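Local structure of fructuronate-tagaturonate epimerase UxaE from Cohnella laeviribosi in complex with 1 glycerol (6IL9) at residues A[226-231]-A[329-334]; A[317-322]-A[352-357]. The protein probably interconverts fructuronate and tagaturonate as an epimerase with a TIM-barrel fold and a bound zinc ion. All coordinates share one frame; numbering follows the deposited sequence.

Interaction 1 of 2, residues A[226-231]-A[329-334]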
# COMPACT_ATOMS: atom_id res chain seq x y z
N GLY A 226 -16.29 -1.45 -25.81
CA GLY A 226 -15.31 -1.55 -26.86
C GLY A 226 -15.56 -2.79 -27.70
O GLY A 226 -16.70 -3.08 -28.08
N PRO A 227 -14.51 -3.56 -27.98
CA PRO A 227 -14.66 -4.76 -28.81
C PRO A 227 -15.28 -5.94 -28.07
O PRO A 227 -15.39 -7.02 -28.65
CB PRO A 227 -13.22 -5.08 -29.22
CG PRO A 227 -12.40 -4.56 -28.08
CD PRO A 227 -13.12 -3.36 -27.54
N HIS A 228 -15.69 -5.76 -26.82
CA HIS A 228 -16.19 -6.84 -25.99
C HIS A 228 -17.70 -6.72 -25.83
O HIS A 228 -18.21 -5.64 -25.50
CB HIS A 228 -15.50 -6.82 -24.63
CG HIS A 228 -14.01 -6.81 -24.73
ND1 HIS A 228 -13.29 -7.92 -25.10
CD2 HIS A 228 -13.11 -5.82 -24.56
CE1 HIS A 228 -12.00 -7.62 -25.13
NE2 HIS A 228 -11.86 -6.35 -24.81
N ALA A 229 -18.40 -7.81 -26.07
CA ALA A 229 -19.83 -7.88 -25.84
C ALA A 229 -20.05 -8.57 -24.50
O ALA A 229 -19.50 -9.65 -24.25
CB ALA A 229 -20.53 -8.64 -26.96
N ILE A 230 -20.83 -7.93 -23.63
CA ILE A 230 -21.17 -8.47 -22.32
C ILE A 230 -22.67 -8.70 -22.30
O ILE A 230 -23.45 -7.75 -22.44
CB ILE A 230 -20.73 -7.54 -21.18
CG1 ILE A 230 -19.21 -7.33 -21.21
CG2 ILE A 230 -21.17 -8.10 -19.83
CD1 ILE A 230 -18.69 -6.46 -20.08
N HIS A 231 -23.08 -9.95 -22.15
CA HIS A 231 -24.48 -10.34 -22.22
C HIS A 231 -24.91 -10.92 -20.89
O HIS A 231 -24.16 -11.67 -20.26
CB HIS A 231 -24.71 -11.35 -23.35
CG HIS A 231 -26.15 -11.68 -23.59
ND1 HIS A 231 -27.02 -10.82 -24.21
CD2 HIS A 231 -26.87 -12.79 -23.28
CE1 HIS A 231 -28.22 -11.37 -24.28
NE2 HIS A 231 -28.15 -12.57 -23.72
N HIS A 329 -11.73 -6.55 -18.26
CA HIS A 329 -11.67 -5.73 -17.05
C HIS A 329 -11.18 -4.32 -17.37
O HIS A 329 -11.74 -3.33 -16.89
CB HIS A 329 -10.73 -6.34 -16.01
CG HIS A 329 -11.29 -7.53 -15.29
ND1 HIS A 329 -12.53 -7.53 -14.69
CD2 HIS A 329 -10.75 -8.75 -15.04
CE1 HIS A 329 -12.74 -8.71 -14.12
NE2 HIS A 329 -11.68 -9.46 -14.32
N ALA A 330 -10.12 -4.23 -18.18
CA ALA A 330 -9.56 -2.92 -18.52
C ALA A 330 -10.52 -2.11 -19.38
O ALA A 330 -10.58 -0.89 -19.26
CB ALA A 330 -8.23 -3.09 -19.26
N ALA A 331 -11.25 -2.79 -20.27
CA ALA A 331 -12.23 -2.09 -21.11
C ALA A 331 -13.38 -1.54 -20.27
O ALA A 331 -13.90 -0.45 -20.55
CB ALA A 331 -12.75 -3.04 -22.19
N ILE A 332 -13.80 -2.30 -19.26
CA ILE A 332 -14.86 -1.83 -18.36
C ILE A 332 -14.41 -0.59 -17.60
O ILE A 332 -15.15 0.39 -17.49
CB ILE A 332 -15.28 -2.95 -17.39
CG1 ILE A 332 -15.93 -4.09 -18.17
CG2 ILE A 332 -16.21 -2.40 -16.30
CD1 ILE A 332 -15.93 -5.41 -17.39
N ALA A 333 -13.19 -0.63 -17.05
CA ALA A 333 -12.65 0.54 -16.37
C ALA A 333 -12.62 1.75 -17.30
O ALA A 333 -12.95 2.86 -16.88
CB ALA A 333 -11.24 0.24 -15.86
N ASP A 334 -12.20 1.56 -18.55
CA ASP A 334 -12.14 2.67 -19.49
C ASP A 334 -13.53 3.22 -19.78
O ASP A 334 -13.73 4.43 -19.87
CB ASP A 334 -11.46 2.23 -20.80
CG ASP A 334 -9.94 2.08 -20.67
OD1 ASP A 334 -9.35 2.55 -19.68
OD2 ASP A 334 -9.32 1.48 -21.58

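Interaction 2 of 2, residues A[317-322]-A[352-357]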
# COMPACT_ATOMS: atom_id res chain seq x y z
N GLY A 317 -1.23 -19.39 -12.02
CA GLY A 317 -2.36 -19.65 -12.88
C GLY A 317 -1.94 -19.64 -14.34
O GLY A 317 -0.77 -19.80 -14.67
N ASP A 318 -2.94 -19.48 -15.20
CA ASP A 318 -2.77 -19.53 -16.65
C ASP A 318 -2.78 -18.09 -17.14
O ASP A 318 -3.83 -17.44 -17.15
CB ASP A 318 -3.90 -20.36 -17.28
CG ASP A 318 -3.82 -20.43 -18.80
OD1 ASP A 318 -3.02 -19.70 -19.42
OD2 ASP A 318 -4.59 -21.22 -19.38
N ILE A 319 -1.60 -17.60 -17.54
CA ILE A 319 -1.42 -16.19 -17.89
C ILE A 319 -2.17 -15.83 -19.16
O ILE A 319 -2.53 -14.66 -19.35
CB ILE A 319 0.09 -15.85 -18.00
CG1 ILE A 319 0.32 -14.34 -17.97
CG2 ILE A 319 0.70 -16.45 -19.26
CD1 ILE A 319 0.15 -13.71 -16.58
N ALA A 320 -2.43 -16.81 -20.03
CA ALA A 320 -3.26 -16.52 -21.20
C ALA A 320 -4.69 -16.21 -20.79
O ALA A 320 -5.31 -15.28 -21.33
CB ALA A 320 -3.22 -17.70 -22.18
N GLN A 321 -5.23 -16.97 -19.83
CA GLN A 321 -6.57 -16.68 -19.34
C GLN A 321 -6.58 -15.38 -18.56
O GLN A 321 -7.53 -14.59 -18.67
CB GLN A 321 -7.09 -17.83 -18.47
CG GLN A 321 -8.53 -17.65 -18.00
CD GLN A 321 -9.52 -17.62 -19.16
OE1 GLN A 321 -9.31 -18.27 -20.19
NE2 GLN A 321 -10.61 -16.88 -18.99
N PHE A 322 -5.54 -15.13 -17.76
CA PHE A 322 -5.44 -13.85 -17.08
C PHE A 322 -5.50 -12.70 -18.08
O PHE A 322 -6.19 -11.71 -17.85
CB PHE A 322 -4.15 -13.76 -16.25
CG PHE A 322 -3.90 -12.40 -15.68
CD1 PHE A 322 -4.53 -12.00 -14.51
CD2 PHE A 322 -3.05 -11.50 -16.32
CE1 PHE A 322 -4.32 -10.73 -13.98
CE2 PHE A 322 -2.84 -10.23 -15.81
CZ PHE A 322 -3.48 -9.85 -14.63
N PHE A 352 2.96 -7.54 -15.22
CA PHE A 352 3.11 -6.09 -15.24
C PHE A 352 3.03 -5.52 -16.65
O PHE A 352 2.38 -4.50 -16.87
CB PHE A 352 4.43 -5.69 -14.60
CG PHE A 352 4.44 -5.83 -13.11
CD1 PHE A 352 3.26 -5.81 -12.39
CD2 PHE A 352 5.63 -5.96 -12.44
CE1 PHE A 352 3.28 -5.93 -11.00
CE2 PHE A 352 5.66 -6.08 -11.06
CZ PHE A 352 4.50 -6.06 -10.34
N ALA A 353 3.70 -6.15 -17.63
CA ALA A 353 3.63 -5.60 -18.98
C ALA A 353 2.20 -5.66 -19.51
O ALA A 353 1.73 -4.72 -20.17
CB ALA A 353 4.58 -6.36 -19.91
N LEU A 354 1.49 -6.75 -19.22
CA LEU A 354 0.09 -6.85 -19.60
C LEU A 354 -0.74 -5.75 -18.97
O LEU A 354 -1.58 -5.13 -19.64
CB LEU A 354 -0.46 -8.23 -19.19
CG LEU A 354 0.08 -9.43 -19.97
CD1 LEU A 354 -0.39 -10.72 -19.31
CD2 LEU A 354 -0.38 -9.39 -21.41
N VAL A 355 -0.54 -5.50 -17.68
CA VAL A 355 -1.33 -4.47 -17.01
C VAL A 355 -1.06 -3.11 -17.65
O VAL A 355 -1.98 -2.35 -17.95
CB VAL A 355 -1.03 -4.44 -15.50
CG1 VAL A 355 -1.58 -3.17 -14.87
CG2 VAL A 355 -1.65 -5.68 -14.84
N GLY A 356 0.22 -2.80 -17.89
CA GLY A 356 0.56 -1.53 -18.50
C GLY A 356 -0.03 -1.39 -19.89
O GLY A 356 -0.55 -0.33 -20.25
N ARG A 357 0.02 -2.46 -20.68
CA ARG A 357 -0.48 -2.39 -22.05
C ARG A 357 -2.00 -2.23 -22.08
O ARG A 357 -2.52 -1.36 -22.78
CB ARG A 357 -0.05 -3.64 -22.82
CG ARG A 357 -0.20 -3.48 -24.32
CD ARG A 357 -0.74 -4.73 -24.99
NE ARG A 357 -0.01 -5.94 -24.64
CZ ARG A 357 -0.34 -7.15 -25.08
NH1 ARG A 357 -1.39 -7.29 -25.90
NH2 ARG A 357 0.36 -8.22 -24.72

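Interaction 1 of 2, residues A[226-231]-A[329-334]
I230 and I332 meet through their delta methyls, the one from a strand of a small hairpin, the other from a helix. From CB of I230, CG1 stands anti to the carbonyl carbon (chi1 -60°) and starts an extended arm (chi2 -178°) that ends in CD1. Of the side-chain atoms of I230, CD1 alone comes within 4.2 Å of 329-334, lying 4.0 Å from I332 CD1 and 4.1 Å from I332 CG1. The two arms cross at about a right angle. Helix 281-293 also borders this pair: F285 touches both isoleucines and H284 touches I332. Strand 228-232 is the second arm of a two-stranded beta-hairpin, antiparallel to 221-225 and joined to it by a tight turn at G226 and P227; in sequence it falls between the fourth and fifth strands of the TIM barrel, and here rests on the outer helix 319-336. Two residues nearer the turn, H228 points the same way, and its ring carbon CD2 lies 3.7 Å from A331 CB. The methyl approaches that ring obliquely. P227 CG lies 3.7 Å above one face of the ring of H228, offset toward its rim. A331 CB also touches V225 on the partner strand.

Interaction 2 of 2, residues A[317-322]-A[352-357]
The first turn of helix 319-336 faces helix 349-358 with F322 and L354 as the closest backbone pair, their CA atoms 9.3 Å apart, and side chains bridge the gap. L354 CD1 is the point on which both I319 and F322 converge. The CB of L354 heads toward the other helix, and its CD1 methyl is the atom that touches: it lies 3.9 Å from I319 CG1 and 4.1 Å from I319 CD1. A third neighbour is F322 CD2, 4.1 Å from the same L354 CD1. The methyl meets the phenyl ring at its edge, near the ring plane, so this is a contact with the rim rather than a stack on the face. CG of F322 is set anti to the backbone N (chi1 172°), and the F322 and L354 side chains run alongside each other with opposite headings, whereas I319 lies at a slant to L354. These are neighbouring outer helices of the TIM barrel, those following its sixth and seventh strands, and the interface continues with V351, which touches both I319 and F322, and with L326, which touches L354. F322 is further boxed in by F305, edge-to-face, and by Y315. D318 starts the helix as its N-cap: D318 OD1 accepts a weak, bent bond from A320 N (3.0 Å, 133° at the hydrogen), and D318 O takes the first helical bond, from F322 N at 2.9 Å. All the contacts across the two segments are apolar, with no hydrogen bond between them. R357 NH1 makes a long, weak ion pair with E323 OE2 of the facing helix.

Helix 319-336 serves both contacts: its first turn packs on helix 349-358 in interaction 2, and residues further along touch the hairpin of interaction 1. The contact centres lie about 16 Å apart and their nearest atoms about 6 Å, without touching. Interaction 1 is peripheral, its centre about 27 Å from the centre of the chain, against about 21 Å for interaction 2. Strand 339-342 joins the two helices of interaction 2 and leads into H343, which binds the zinc ion with H161 and D273. Even so, neither contact contributes a metal ligand: the side chain of F322 remains about 14 Å from both the zinc ion and the bound glycerol.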